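Long-range contacts in putative methyltransferase (Porphyromonas gingivalis, PDB 3LL7), which probably acts as a methyltransferase, moving a methyl group onto a substrate that is not established: residues A[230-235]-A[260-265]; A[285-290]-A[317-322]; A[293-298]-A[337-342]; A[358-363]-A[389-394]. All coordinates share one frame; numbering follows the deposited sequence.

Contact 1: residues A[230-235]-A[260-265]. With FMT (formic acid), chain E; FMT (formic acid), chain I.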
loop_
_atom_site.group_PDB
_atom_site.type_symbol
_atom_site.label_atom_id
_atom_site.label_comp_id
_atom_site.label_asym_id
_atom_site.label_seq_id
_atom_site.Cartn_x
_atom_site.Cartn_y
_atom_site.Cartn_z
ATOM N N VAL A 230 5.372 1.023 -7.122
ATOM C CA VAL A 230 4.233 0.163 -6.798
ATOM C C VAL A 230 4.573 -0.496 -5.480
ATOM O O VAL A 230 5.575 -1.243 -5.392
ATOM C CB VAL A 230 3.990 -0.917 -7.886
ATOM C CG1 VAL A 230 2.820 -1.833 -7.477
ATOM C CG2 VAL A 230 3.751 -0.241 -9.233
ATOM N N VAL A 231 3.842 -0.131 -4.431
ATOM C CA VAL A 231 4.286 -0.525 -3.074
ATOM C C VAL A 231 3.343 -1.550 -2.443
ATOM O O VAL A 231 2.163 -1.242 -2.174
ATOM C CB VAL A 231 4.410 0.724 -2.153
ATOM C CG1 VAL A 231 4.911 0.333 -0.757
ATOM C CG2 VAL A 231 5.348 1.789 -2.796
ATOM N N ALA A 232 3.859 -2.750 -2.197
ATOM C CA ALA A 232 3.094 -3.771 -1.489
ATOM C C ALA A 232 3.580 -3.907 -0.033
ATOM O O ALA A 232 4.766 -3.675 0.252
ATOM C CB ALA A 232 3.189 -5.103 -2.202
ATOM N N ALA A 233 2.640 -4.240 0.850
ATOM C CA ALA A 233 2.870 -4.561 2.279
ATOM C C ALA A 233 1.798 -5.561 2.703
ATOM O O ALA A 233 0.666 -5.519 2.205
ATOM C CB ALA A 233 2.792 -3.304 3.136
ATOM N N HIS A 234 2.133 -6.464 3.623
ATOM C CA HIS A 234 1.158 -7.453 4.133
ATOM C C HIS A 234 0.597 -8.360 3.025
ATOM O O HIS A 234 -0.550 -8.809 3.094
ATOM C CB HIS A 234 0.016 -6.759 4.894
ATOM C CG HIS A 234 0.490 -5.800 5.945
ATOM N ND1 HIS A 234 1.028 -6.216 7.145
ATOM C CD2 HIS A 234 0.519 -4.447 5.969
ATOM C CE1 HIS A 234 1.366 -5.161 7.866
ATOM N NE2 HIS A 234 1.076 -4.074 7.171
ATOM N N GLY A 235 1.408 -8.606 2.000
ATOM C CA GLY A 235 1.007 -9.448 0.885
ATOM C C GLY A 235 0.180 -8.813 -0.225
ATOM O O GLY A 235 -0.275 -9.529 -1.114
ATOM N N ALA A 260 9.051 -1.680 -8.258
ATOM C CA ALA A 260 8.103 -2.630 -7.684
ATOM C C ALA A 260 8.708 -3.112 -6.407
ATOM O O ALA A 260 9.828 -3.653 -6.405
ATOM C CB ALA A 260 7.831 -3.808 -8.669
ATOM N N ILE A 261 8.007 -2.892 -5.297
ATOM C CA ILE A 261 8.615 -3.268 -4.030
ATOM C C ILE A 261 7.637 -3.957 -3.111
ATOM O O ILE A 261 6.477 -3.569 -3.034
ATOM C CB ILE A 261 9.316 -2.101 -3.353
ATOM C CG1 ILE A 261 10.296 -2.638 -2.254
ATOM C CG2 ILE A 261 8.308 -1.095 -2.860
ATOM C CD1 ILE A 261 11.472 -1.695 -1.945
ATOM N N ASN A 262 8.116 -4.986 -2.432
ATOM C CA ASN A 262 7.281 -5.734 -1.528
ATOM C C ASN A 262 7.881 -5.560 -0.159
ATOM O O ASN A 262 8.888 -6.182 0.133
ATOM C CB ASN A 262 7.252 -7.230 -1.933
ATOM C CG ASN A 262 6.263 -8.040 -1.130
ATOM O OD1 ASN A 262 5.181 -7.564 -0.803
ATOM N ND2 ASN A 262 6.626 -9.299 -0.807
ATOM N N LEU A 263 7.275 -4.710 0.674
ATOM C CA LEU A 263 7.824 -4.418 2.014
ATOM C C LEU A 263 7.619 -5.588 2.973
ATOM O O LEU A 263 6.528 -6.146 3.037
ATOM C CB LEU A 263 7.212 -3.131 2.593
ATOM C CG LEU A 263 7.364 -1.921 1.675
ATOM C CD1 LEU A 263 6.622 -0.691 2.227
ATOM C CD2 LEU A 263 8.844 -1.625 1.374
ATOM N N LEU A 264 8.681 -5.950 3.699
ATOM C CA LEU A 264 8.686 -7.130 4.585
ATOM C C LEU A 264 9.233 -6.845 5.977
ATOM O O LEU A 264 9.738 -5.755 6.251
ATOM C CB LEU A 264 9.488 -8.288 3.966
ATOM C CG LEU A 264 8.996 -8.937 2.668
ATOM C CD1 LEU A 264 9.975 -10.022 2.198
ATOM C CD2 LEU A 264 7.574 -9.494 2.803
ATOM N N LEU A 265 9.127 -7.846 6.848
ATOM C CA LEU A 265 9.556 -7.741 8.243
ATOM C C LEU A 265 11.085 -7.695 8.394
ATOM O O LEU A 265 11.717 -8.698 8.760
ATOM C CB LEU A 265 8.956 -8.880 9.060
HETATM C C FMT E . 10.914 -6.864 -4.361
HETATM O O1 FMT E . 10.858 -6.449 -5.536
HETATM O O2 FMT E . 10.823 -6.179 -3.326
HETATM C C FMT I . 9.762 -10.373 -1.633
HETATM O O1 FMT I . 10.672 -10.357 -2.462
HETATM O O2 FMT I . 8.748 -11.049 -1.777
HETATM O O HOH W 1 4.101 -7.645 1.583
#

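Contact 2: residues A[285-290]-A[317-322]. With FMT (formic acid), chain J.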
loop_
_atom_site.group_PDB
_atom_site.type_symbol
_atom_site.label_atom_id
_atom_site.label_comp_id
_atom_site.label_asym_id
_atom_site.label_seq_id
_atom_site.Cartn_x
_atom_site.Cartn_y
_atom_site.Cartn_z
ATOM N N PRO A 285 11.482 -16.872 -24.158
ATOM C CA PRO A 285 11.100 -18.234 -24.352
ATOM C C PRO A 285 9.925 -18.483 -23.444
ATOM O O PRO A 285 9.839 -17.915 -22.343
ATOM C CB PRO A 285 12.323 -19.048 -23.885
ATOM C CG PRO A 285 13.185 -18.148 -23.120
ATOM C CD PRO A 285 12.631 -16.741 -23.232
ATOM N N TYR A 286 8.995 -19.269 -23.933
ATOM C CA TYR A 286 7.964 -19.816 -23.089
ATOM C C TYR A 286 8.157 -21.307 -23.147
ATOM O O TYR A 286 8.501 -21.868 -24.188
ATOM C CB TYR A 286 6.578 -19.376 -23.559
ATOM C CG TYR A 286 6.368 -17.901 -23.314
ATOM C CD1 TYR A 286 5.952 -17.438 -22.069
ATOM C CD2 TYR A 286 6.624 -16.969 -24.306
ATOM C CE1 TYR A 286 5.784 -16.094 -21.819
ATOM C CE2 TYR A 286 6.469 -15.612 -24.067
ATOM C CZ TYR A 286 6.034 -15.181 -22.823
ATOM O OH TYR A 286 5.875 -13.845 -22.563
ATOM N N THR A 287 7.972 -21.951 -22.013
ATOM C CA THR A 287 8.313 -23.350 -21.883
ATOM C C THR A 287 7.093 -24.277 -21.842
ATOM O O THR A 287 6.088 -23.978 -21.184
ATOM C CB THR A 287 9.260 -23.580 -20.675
ATOM O OG1 THR A 287 9.653 -24.957 -20.659
ATOM C CG2 THR A 287 8.594 -23.199 -19.309
ATOM N N ASP A 288 7.196 -25.380 -22.575
ATOM C CA ASP A 288 6.188 -26.412 -22.566
ATOM C C ASP A 288 6.375 -27.317 -21.369
ATOM O O ASP A 288 5.459 -28.075 -21.001
ATOM C CB ASP A 288 6.287 -27.263 -23.831
ATOM C CG ASP A 288 5.744 -26.564 -25.045
ATOM O OD1 ASP A 288 5.001 -25.594 -24.866
ATOM O OD2 ASP A 288 6.049 -26.985 -26.186
ATOM N N SER A 289 7.568 -27.245 -20.771
ATOM C CA SER A 289 7.955 -28.185 -19.722
ATOM C C SER A 289 8.426 -27.462 -18.462
ATOM O O SER A 289 8.908 -26.316 -18.507
ATOM C CB SER A 289 9.041 -29.151 -20.228
ATOM O OG SER A 289 10.183 -28.411 -20.621
ATOM N N ILE A 290 8.262 -28.142 -17.332
ATOM C CA ILE A 290 8.585 -27.560 -16.038
ATOM C C ILE A 290 9.995 -27.940 -15.656
ATOM O O ILE A 290 10.463 -29.027 -16.000
ATOM C CB ILE A 290 7.524 -27.995 -14.945
ATOM C CG1 ILE A 290 7.450 -26.997 -13.765
ATOM C CG2 ILE A 290 7.784 -29.398 -14.444
ATOM C CD1 ILE A 290 6.927 -25.576 -14.155
ATOM N N ARG A 317 12.638 -19.080 -17.275
ATOM C CA ARG A 317 11.698 -19.333 -18.359
ATOM C C ARG A 317 10.298 -19.082 -17.811
ATOM O O ARG A 317 10.018 -19.436 -16.668
ATOM C CB ARG A 317 11.804 -20.808 -18.812
ATOM C CG ARG A 317 13.124 -21.097 -19.563
ATOM C CD ARG A 317 13.539 -22.537 -19.458
ATOM N NE ARG A 317 12.758 -23.482 -20.267
ATOM C CZ ARG A 317 12.690 -23.506 -21.607
ATOM N NH1 ARG A 317 13.292 -22.575 -22.349
ATOM N NH2 ARG A 317 11.987 -24.463 -22.213
ATOM N N LYS A 318 9.434 -18.458 -18.602
ATOM C CA LYS A 318 8.069 -18.168 -18.143
ATOM C C LYS A 318 7.164 -19.242 -18.732
ATOM O O LYS A 318 7.435 -19.737 -19.827
ATOM C CB LYS A 318 7.629 -16.786 -18.615
ATOM C CG LYS A 318 6.338 -16.308 -17.978
ATOM C CD LYS A 318 6.260 -14.750 -18.112
ATOM C CE LYS A 318 5.066 -14.187 -17.325
ATOM N NZ LYS A 318 3.798 -14.413 -18.018
ATOM N N LEU A 319 6.111 -19.638 -18.016
ATOM C CA LEU A 319 5.272 -20.739 -18.493
ATOM C C LEU A 319 4.432 -20.398 -19.731
ATOM O O LEU A 319 4.305 -21.210 -20.630
ATOM C CB LEU A 319 4.377 -21.234 -17.351
ATOM C CG LEU A 319 5.029 -22.295 -16.454
ATOM C CD1 LEU A 319 6.441 -22.041 -16.003
ATOM C CD2 LEU A 319 4.098 -22.650 -15.224
ATOM N N HIS A 320 3.873 -19.189 -19.764
ATOM C CA HIS A 320 2.909 -18.789 -20.780
ATOM C C HIS A 320 2.763 -17.272 -20.608
ATOM O O HIS A 320 2.962 -16.762 -19.499
ATOM C CB HIS A 320 1.555 -19.485 -20.497
ATOM C CG HIS A 320 0.483 -19.252 -21.530
ATOM N ND1 HIS A 320 -0.273 -18.100 -21.579
ATOM C CD2 HIS A 320 0.007 -20.053 -22.514
ATOM C CE1 HIS A 320 -1.151 -18.189 -22.565
ATOM N NE2 HIS A 320 -1.001 -19.370 -23.150
ATOM N N PRO A 321 2.423 -16.542 -21.683
ATOM C CA PRO A 321 2.242 -15.076 -21.521
ATOM C C PRO A 321 1.229 -14.699 -20.463
ATOM O O PRO A 321 1.376 -13.650 -19.815
ATOM C CB PRO A 321 1.716 -14.616 -22.890
ATOM C CG PRO A 321 2.256 -15.658 -23.880
ATOM C CD PRO A 321 2.297 -16.978 -23.089
ATOM N N ASN A 322 0.181 -15.523 -20.308
ATOM C CA ASN A 322 -0.828 -15.266 -19.248
ATOM C C ASN A 322 -0.633 -16.073 -17.925
ATOM O O ASN A 322 -1.409 -15.872 -16.970
ATOM C CB ASN A 322 -2.224 -15.487 -19.798
ATOM C CG ASN A 322 -2.542 -14.518 -20.974
ATOM O OD1 ASN A 322 -2.107 -13.372 -20.967
ATOM N ND2 ASN A 322 -3.269 -14.987 -21.954
HETATM C C FMT J . -4.568 -18.822 -22.003
HETATM O O1 FMT J . -4.267 -19.868 -21.422
HETATM O O2 FMT J . -4.588 -17.710 -21.469
#

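Contact 3: residues A[293-298]-A[337-342]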
loop_
_atom_site.group_PDB
_atom_site.type_symbol
_atom_site.label_atom_id
_atom_site.label_comp_id
_atom_site.label_asym_id
_atom_site.label_seq_id
_atom_site.Cartn_x
_atom_site.Cartn_y
_atom_site.Cartn_z
ATOM N N TYR A 293 13.017 -25.723 -10.263
ATOM C CA TYR A 293 12.543 -24.603 -9.430
ATOM C C TYR A 293 11.384 -23.856 -10.066
ATOM O O TYR A 293 11.325 -23.657 -11.296
ATOM C CB TYR A 293 13.736 -23.662 -9.099
ATOM C CG TYR A 293 14.785 -24.378 -8.265
ATOM C CD1 TYR A 293 14.588 -24.568 -6.903
ATOM C CD2 TYR A 293 15.971 -24.884 -8.845
ATOM C CE1 TYR A 293 15.543 -25.252 -6.115
ATOM C CE2 TYR A 293 16.940 -25.571 -8.056
ATOM C CZ TYR A 293 16.711 -25.731 -6.703
ATOM O OH TYR A 293 17.632 -26.399 -5.909
ATOM N N VAL A 294 10.427 -23.482 -9.216
ATOM C CA VAL A 294 9.265 -22.738 -9.648
ATOM C C VAL A 294 9.149 -21.437 -8.861
ATOM O O VAL A 294 9.305 -21.433 -7.644
ATOM C CB VAL A 294 7.970 -23.614 -9.567
ATOM C CG1 VAL A 294 6.761 -22.820 -9.972
ATOM C CG2 VAL A 294 8.122 -24.804 -10.508
ATOM N N TYR A 295 8.877 -20.347 -9.578
ATOM C CA TYR A 295 8.908 -19.002 -8.987
ATOM C C TYR A 295 7.608 -18.254 -9.200
ATOM O O TYR A 295 7.122 -18.149 -10.329
ATOM C CB TYR A 295 9.994 -18.181 -9.651
ATOM C CG TYR A 295 11.373 -18.820 -9.547
ATOM C CD1 TYR A 295 12.199 -18.549 -8.477
ATOM C CD2 TYR A 295 11.830 -19.723 -10.546
ATOM C CE1 TYR A 295 13.490 -19.140 -8.396
ATOM C CE2 TYR A 295 13.070 -20.310 -10.476
ATOM C CZ TYR A 295 13.915 -20.006 -9.413
ATOM O OH TYR A 295 15.161 -20.596 -9.347
ATOM N N GLU A 296 7.060 -17.734 -8.101
ATOM C CA GLU A 296 5.786 -16.963 -8.176
ATOM C C GLU A 296 6.026 -15.513 -7.743
ATOM O O GLU A 296 6.346 -15.272 -6.576
ATOM C CB GLU A 296 4.696 -17.567 -7.256
ATOM C CG GLU A 296 3.310 -16.914 -7.472
ATOM C CD GLU A 296 2.222 -17.476 -6.536
ATOM O OE1 GLU A 296 2.550 -18.067 -5.493
ATOM O OE2 GLU A 296 1.023 -17.323 -6.856
ATOM N N PRO A 297 5.836 -14.552 -8.660
ATOM C CA PRO A 297 6.174 -13.141 -8.351
ATOM C C PRO A 297 5.167 -12.533 -7.368
ATOM O O PRO A 297 3.962 -12.907 -7.369
ATOM C CB PRO A 297 6.072 -12.437 -9.718
ATOM C CG PRO A 297 5.073 -13.240 -10.453
ATOM C CD PRO A 297 5.406 -14.708 -10.053
ATOM N N HIS A 298 5.659 -11.597 -6.554
ATOM C CA HIS A 298 4.799 -10.909 -5.575
ATOM C C HIS A 298 3.817 -9.941 -6.238
ATOM O O HIS A 298 3.906 -9.655 -7.440
ATOM C CB HIS A 298 5.607 -10.271 -4.451
ATOM C CG HIS A 298 6.587 -9.225 -4.893
ATOM N ND1 HIS A 298 6.214 -8.061 -5.534
ATOM C CD2 HIS A 298 7.925 -9.140 -4.709
ATOM C CE1 HIS A 298 7.289 -7.317 -5.750
ATOM N NE2 HIS A 298 8.337 -7.949 -5.256
ATOM N N GLY A 337 9.456 -12.891 -4.760
ATOM C CA GLY A 337 8.185 -13.573 -4.581
ATOM C C GLY A 337 8.484 -14.857 -3.867
ATOM O O GLY A 337 9.308 -14.879 -2.944
ATOM N N ARG A 338 7.802 -15.925 -4.250
ATOM C CA ARG A 338 7.968 -17.194 -3.550
ATOM C C ARG A 338 8.743 -18.122 -4.468
ATOM O O ARG A 338 8.554 -18.085 -5.671
ATOM C CB ARG A 338 6.598 -17.808 -3.253
ATOM C CG ARG A 338 5.856 -16.986 -2.239
ATOM C CD ARG A 338 4.766 -17.723 -1.636
ATOM N NE ARG A 338 3.661 -17.919 -2.544
ATOM C CZ ARG A 338 2.604 -18.653 -2.221
ATOM N NH1 ARG A 338 2.552 -19.230 -1.020
ATOM N NH2 ARG A 338 1.601 -18.814 -3.080
ATOM N N THR A 339 9.618 -18.930 -3.894
ATOM C CA THR A 339 10.350 -19.935 -4.657
ATOM C C THR A 339 10.019 -21.340 -4.139
ATOM O O THR A 339 9.987 -21.585 -2.932
ATOM C CB THR A 339 11.886 -19.729 -4.551
ATOM O OG1 THR A 339 12.195 -18.378 -4.913
ATOM C CG2 THR A 339 12.611 -20.698 -5.498
ATOM N N PHE A 340 9.806 -22.248 -5.082
ATOM C CA PHE A 340 9.380 -23.612 -4.790
ATOM C C PHE A 340 10.287 -24.609 -5.497
ATOM O O PHE A 340 10.885 -24.311 -6.536
ATOM C CB PHE A 340 7.961 -23.886 -5.299
ATOM C CG PHE A 340 6.893 -22.957 -4.757
ATOM C CD1 PHE A 340 6.179 -23.293 -3.606
ATOM C CD2 PHE A 340 6.556 -21.784 -5.446
ATOM C CE1 PHE A 340 5.143 -22.461 -3.117
ATOM C CE2 PHE A 340 5.514 -20.945 -4.990
ATOM C CZ PHE A 340 4.811 -21.266 -3.820
ATOM N N VAL A 341 10.326 -25.814 -4.945
ATOM C CA VAL A 341 10.882 -26.961 -5.639
ATOM C C VAL A 341 9.750 -27.769 -6.186
ATOM O O VAL A 341 8.782 -28.087 -5.477
ATOM C CB VAL A 341 11.674 -27.863 -4.716
ATOM C CG1 VAL A 341 12.241 -29.053 -5.534
ATOM C CG2 VAL A 341 12.797 -27.058 -4.044
ATOM N N LEU A 342 9.864 -28.102 -7.459
ATOM C CA LEU A 342 8.834 -28.911 -8.141
ATOM C C LEU A 342 8.911 -30.373 -7.649
ATOM O O LEU A 342 9.977 -30.983 -7.711
ATOM C CB LEU A 342 9.062 -28.895 -9.651
ATOM C CG LEU A 342 7.893 -29.717 -10.233
ATOM C CD1 LEU A 342 6.599 -28.935 -10.594
ATOM C CD2 LEU A 342 8.276 -30.762 -11.239
#

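Contact 4: residues A[358-363]-A[389-394]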
loop_
_atom_site.group_PDB
_atom_site.type_symbol
_atom_site.label_atom_id
_atom_site.label_comp_id
_atom_site.label_asym_id
_atom_site.label_seq_id
_atom_site.Cartn_x
_atom_site.Cartn_y
_atom_site.Cartn_z
ATOM N N LYS A 358 -4.812 -38.502 -3.293
ATOM C CA LYS A 358 -3.806 -39.569 -3.328
ATOM C C LYS A 358 -2.377 -39.021 -3.322
ATOM O O LYS A 358 -1.472 -39.680 -2.817
ATOM C CB LYS A 358 -3.972 -40.449 -4.573
ATOM C CG LYS A 358 -5.311 -41.187 -4.608
ATOM C CD LYS A 358 -5.328 -42.232 -5.679
ATOM C CE LYS A 358 -4.968 -41.710 -7.037
ATOM N NZ LYS A 358 -4.766 -42.921 -7.928
ATOM N N VAL A 359 -2.183 -37.827 -3.864
ATOM C CA VAL A 359 -0.819 -37.332 -4.047
ATOM C C VAL A 359 -0.228 -36.612 -2.843
ATOM O O VAL A 359 0.980 -36.661 -2.630
ATOM C CB VAL A 359 -0.663 -36.503 -5.304
ATOM C CG1 VAL A 359 -1.060 -37.344 -6.496
ATOM C CG2 VAL A 359 -1.452 -35.187 -5.237
ATOM N N VAL A 360 -1.085 -35.964 -2.061
ATOM C CA VAL A 360 -0.627 -35.205 -0.905
ATOM C C VAL A 360 -1.706 -35.196 0.187
ATOM O O VAL A 360 -2.884 -35.152 -0.139
ATOM C CB VAL A 360 -0.198 -33.782 -1.359
ATOM C CG1 VAL A 360 -1.377 -32.962 -1.840
ATOM C CG2 VAL A 360 0.670 -33.095 -0.294
ATOM N N PRO A 361 -1.309 -35.256 1.473
ATOM C CA PRO A 361 -2.366 -35.343 2.496
ATOM C C PRO A 361 -3.152 -34.044 2.706
ATOM O O PRO A 361 -4.313 -34.083 3.121
ATOM C CB PRO A 361 -1.618 -35.749 3.769
ATOM C CG PRO A 361 -0.213 -35.484 3.526
ATOM C CD PRO A 361 0.044 -35.416 2.042
ATOM N N GLN A 362 -2.524 -32.900 2.401
ATOM C CA GLN A 362 -3.126 -31.580 2.595
ATOM C C GLN A 362 -2.230 -30.576 1.855
ATOM O O GLN A 362 -1.054 -30.877 1.610
ATOM C CB GLN A 362 -3.186 -31.221 4.098
ATOM C CG GLN A 362 -1.794 -31.254 4.760
ATOM C CD GLN A 362 -1.785 -30.959 6.256
ATOM O OE1 GLN A 362 -2.682 -30.305 6.809
ATOM N NE2 GLN A 362 -0.774 -31.467 6.918
ATOM N N ALA A 363 -2.768 -29.415 1.503
ATOM C CA ALA A 363 -1.988 -28.409 0.766
ATOM C C ALA A 363 -2.638 -27.045 0.729
ATOM O O ALA A 363 -3.840 -26.930 0.811
ATOM C CB ALA A 363 -1.734 -28.872 -0.684
ATOM N N LYS A 389 3.072 -27.964 1.678
ATOM C CA LYS A 389 3.062 -28.107 0.223
ATOM C C LYS A 389 2.025 -27.188 -0.410
ATOM O O LYS A 389 1.059 -26.778 0.242
ATOM C CB LYS A 389 2.727 -29.554 -0.175
ATOM C CG LYS A 389 3.581 -30.660 0.474
ATOM C CD LYS A 389 5.036 -30.577 0.100
ATOM C CE LYS A 389 5.861 -31.749 0.694
ATOM N NZ LYS A 389 5.653 -33.043 -0.017
ATOM N N THR A 390 2.192 -26.918 -1.697
ATOM C CA THR A 390 1.244 -26.127 -2.471
ATOM C C THR A 390 0.875 -26.878 -3.743
ATOM O O THR A 390 1.757 -27.414 -4.422
ATOM C CB THR A 390 1.853 -24.777 -2.848
ATOM O OG1 THR A 390 2.095 -24.036 -1.651
ATOM C CG2 THR A 390 0.924 -23.947 -3.771
ATOM N N LEU A 391 -0.431 -26.901 -4.063
ATOM C CA LEU A 391 -0.889 -27.368 -5.376
ATOM C C LEU A 391 -1.167 -26.122 -6.194
ATOM O O LEU A 391 -1.893 -25.235 -5.732
ATOM C CB LEU A 391 -2.140 -28.230 -5.240
ATOM C CG LEU A 391 -1.948 -29.707 -4.910
ATOM C CD1 LEU A 391 -3.304 -30.335 -4.447
ATOM C CD2 LEU A 391 -1.372 -30.403 -6.179
HETATM N N MSE A 392 -0.562 -26.039 -7.378
HETATM C CA MSE A 392 -0.633 -24.840 -8.221
HETATM C C MSE A 392 -1.288 -25.185 -9.556
HETATM O O MSE A 392 -0.780 -26.012 -10.331
HETATM C CB MSE A 392 0.791 -24.261 -8.465
HETATM C CG MSE A 392 0.838 -23.164 -9.559
HETATM SE SE MSE A 392 0.161 -21.478 -8.912
HETATM C CE MSE A 392 1.539 -21.042 -7.649
ATOM N N GLY A 393 -2.403 -24.554 -9.868
ATOM C CA GLY A 393 -3.015 -24.790 -11.195
ATOM C C GLY A 393 -2.484 -23.731 -12.149
ATOM O O GLY A 393 -2.507 -22.560 -11.822
ATOM N N THR A 394 -2.035 -24.143 -13.327
ATOM C CA THR A 394 -1.457 -23.206 -14.283
ATOM C C THR A 394 -1.519 -23.798 -15.684
ATOM O O THR A 394 -2.071 -24.897 -15.864
ATOM C CB THR A 394 -0.019 -22.786 -13.846
ATOM O OG1 THR A 394 0.437 -21.654 -14.623
ATOM C CG2 THR A 394 0.960 -23.940 -13.960
HETATM O O HOH W 2 1.156 -29.868 2.629
#

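Contact 1: residues A[230-235]-A[260-265]
Val230, Ala232, Ile261 and Leu263 pair strands 225-233 and 258-263, parallel neighbours in the large mixed sheet. The sheet's strand order is consistent with a class I methyltransferase fold, with 258-263 added beside 225-233. Ile261 sits in the rungs of the ladder: its N gives a bond of 2.9 Å to Val230 O, and its O takes one of 2.9 Å from Ala232 N. Both donors lie nearly along the C=O axis. In the next bond, Leu263 N to Ala232 O at 2.7 Å, the donor stands 33° out of the carbonyl plane.

On one face Val231 straddles two partners. Its CG1, held anti to the backbone N, meets Leu263 CD1 at 3.6 Å, while CG2 lies beside Ile261 CG2. Tyr86 of helix 81-86 packs on both Val231 and Leu263.

On the other face OD1 of Asn262 rests near Ala232 CB and accepts a bond from a water at 2.6 Å. That water also accepts from Gly235 N and donates to Leu263 O, linking the two backbones just past the last direct rung. Along the sheet, on the side away from Ala232, Asn262 N bonds O2 of a formic acid, probably from the crystallisation liquor, at 3.1 Å, and the side-chain ND2 bonds a second one. Apolar packing thus gives way to solvent-mediated bonding where the strands run out.

Contact 2: residues A[285-290]-A[317-322]
Arg317 folds back across Thr287 so that one face of its guanidinium lies over Thr287 CB, with the two side chains crossing at about a right angle. The bend at chi3 (74°) brings NH2 to within 2.8 Å of Thr287 OG1, but the hydrogen bond is weak, its N-H...O angle being 127°. The hydroxyl spends its own proton on Ser289 O at 2.7 Å, in the carbonyl plane and on a lone pair. Asp291 forms a further, long and weak ion pair with Arg317 NE.

A single bridge pairs Tyr286 with Lys318; its bond runs from Thr287 N to Lys318 O, 3.2 Å. Beyond it Tyr286, modelled in two conformers, sets its ring in one of them over Pro321, whose CD stands 3.9 Å from the ring centroid in a CH-pi contact. CE1 of the same ring rides against Lys318 CB. The lysine chain runs on extended and turns at its end, where NZ bonds His320 O at 2.9 Å and also His324 and Ser323, so one ammonium group ties together the chain just after the corner at Leu319. Ile290 and Leu319 cross at a slant, CD1 to CD1 4.0 Å.

Strand 317-320 is an outermost strand of the seven-stranded sheet, and the loop leading to strand 293-297 lies along it. The arrangement is that of an isolated bridge from a loop to the edge strand of a ferredoxin-like domain.

Contact 3: residues A[293-298]-A[337-342]
Glu296 and Arg338 lie side by side, pointing the same way, and both side-chain bonds between them end on one carboxylate oxygen. OE1 takes a salt bridge from Arg338 NH2 at 2.7 Å through its syn lone pair, and a weak second bond from NE at 3.2 Å. The two flat groups are nearly coplanar, 26° apart. Glu296 reaches this point because CG is anti to the backbone N (chi1 -172°) and the chain beyond it is extended.

On the opposite face of the sheet Thr339 CG2 lies 3.4 Å from Tyr295 CE1. Tyr293 and Val341 repeat the side-by-side pairing, CE1 to CG2 at 3.9 Å.

Under these side chains runs an antiparallel ladder between strands 293-297 and 337-347, adjacent in the seven-stranded sheet that joins the ferredoxin-like and THUMP-like regions. Val294 and Phe340 form one hydrogen-bonded pair, Val294 N to Phe340 O 2.8 Å and Phe340 N to Val294 O 2.7 Å. Glu296 and Arg338 form the other. At the end Gly337, without a side chain, brings its CA to 3.2 Å from Glu296 O.

Further partners hem in the charged ends: Phe340 CZ stands 3.7 Å above the centre of the Arg338 guanidinium, and Arg368 NE makes a salt bridge to Glu296 OE2, so both oxygens of this buried acid are engaged by arginines. Tyr295 OH bonds Glu332 N and Ser328 OG, while Phe335 meets its ring with the planes at about 45°.

Contact 4: residues A[358-363]-A[389-394]
Lys389 leans on Val360 with the base of its side chain. CB is 4.1 Å from Val360 CG2, and CG comes a little closer, 3.9 Å from the same methyl, with the two side chains crossing at a slant. At chi2 (-63°) the chain bends, carrying CD and CE away from the valine, and the tip NZ ends in a salt bridge with Glu343 OE1. The aliphatic part of the lysine therefore serves as an apolar wall while its ammonium group is paired with Glu343, away from the valine.

The other branch of Val360, CG1, meets Leu391 CD1 at 4.2 Å, the two side chains sliding past each other in opposite directions. Ala363 fills in beside them, its CB 4.3 Å from Leu391 CG, and Met383 packs on both Val360 and Leu391.

Between the backbones the polar link is a water. It donates to Gln362 O at 2.6 Å and accepts from Lys389 N at 2.9 Å, spanning the chains just before direct pairing starts. Ala363 CA lies 3.5 Å from Lys389 O in a bent CA-H...O contact.

One residue further, Ser364 bonds the backbones of Lys389 and Leu391 directly, opening the parallel pair of strands 364-368 and 389-395. Helix 374-381 connects these two in a beta-alpha-beta crossover, and its Arg378 bonds Ala363 O. On its other side strand 389-395 pairs with strand 401-408, whose Leu405 touches Leu391.

Contact 1 lies in the large methyltransferase-like sheet, its centre about 7 Å from the centre of the chain, while contacts 2, 3 and 4 all reach the second sheet, their centres about 23 to 30 Å from it. Contact 3 is an inner pairing of that sheet, a full antiparallel ladder with a salt bridge. Contacts 2 and 4 involve loops next to its two outermost strands: one relies on a single backbone bridge and a weak arginine bond, the other on apolar packing and a water. Leu319 touches Thr394, Ile290 touches Leu342, and Phe340 touches Thr390, so these three form one continuous body. Contacts 1 and 3 touch where Asn262 packs on His298. Contacts 1 and 4 are the more buried, contacts 2 and 3 only partly so.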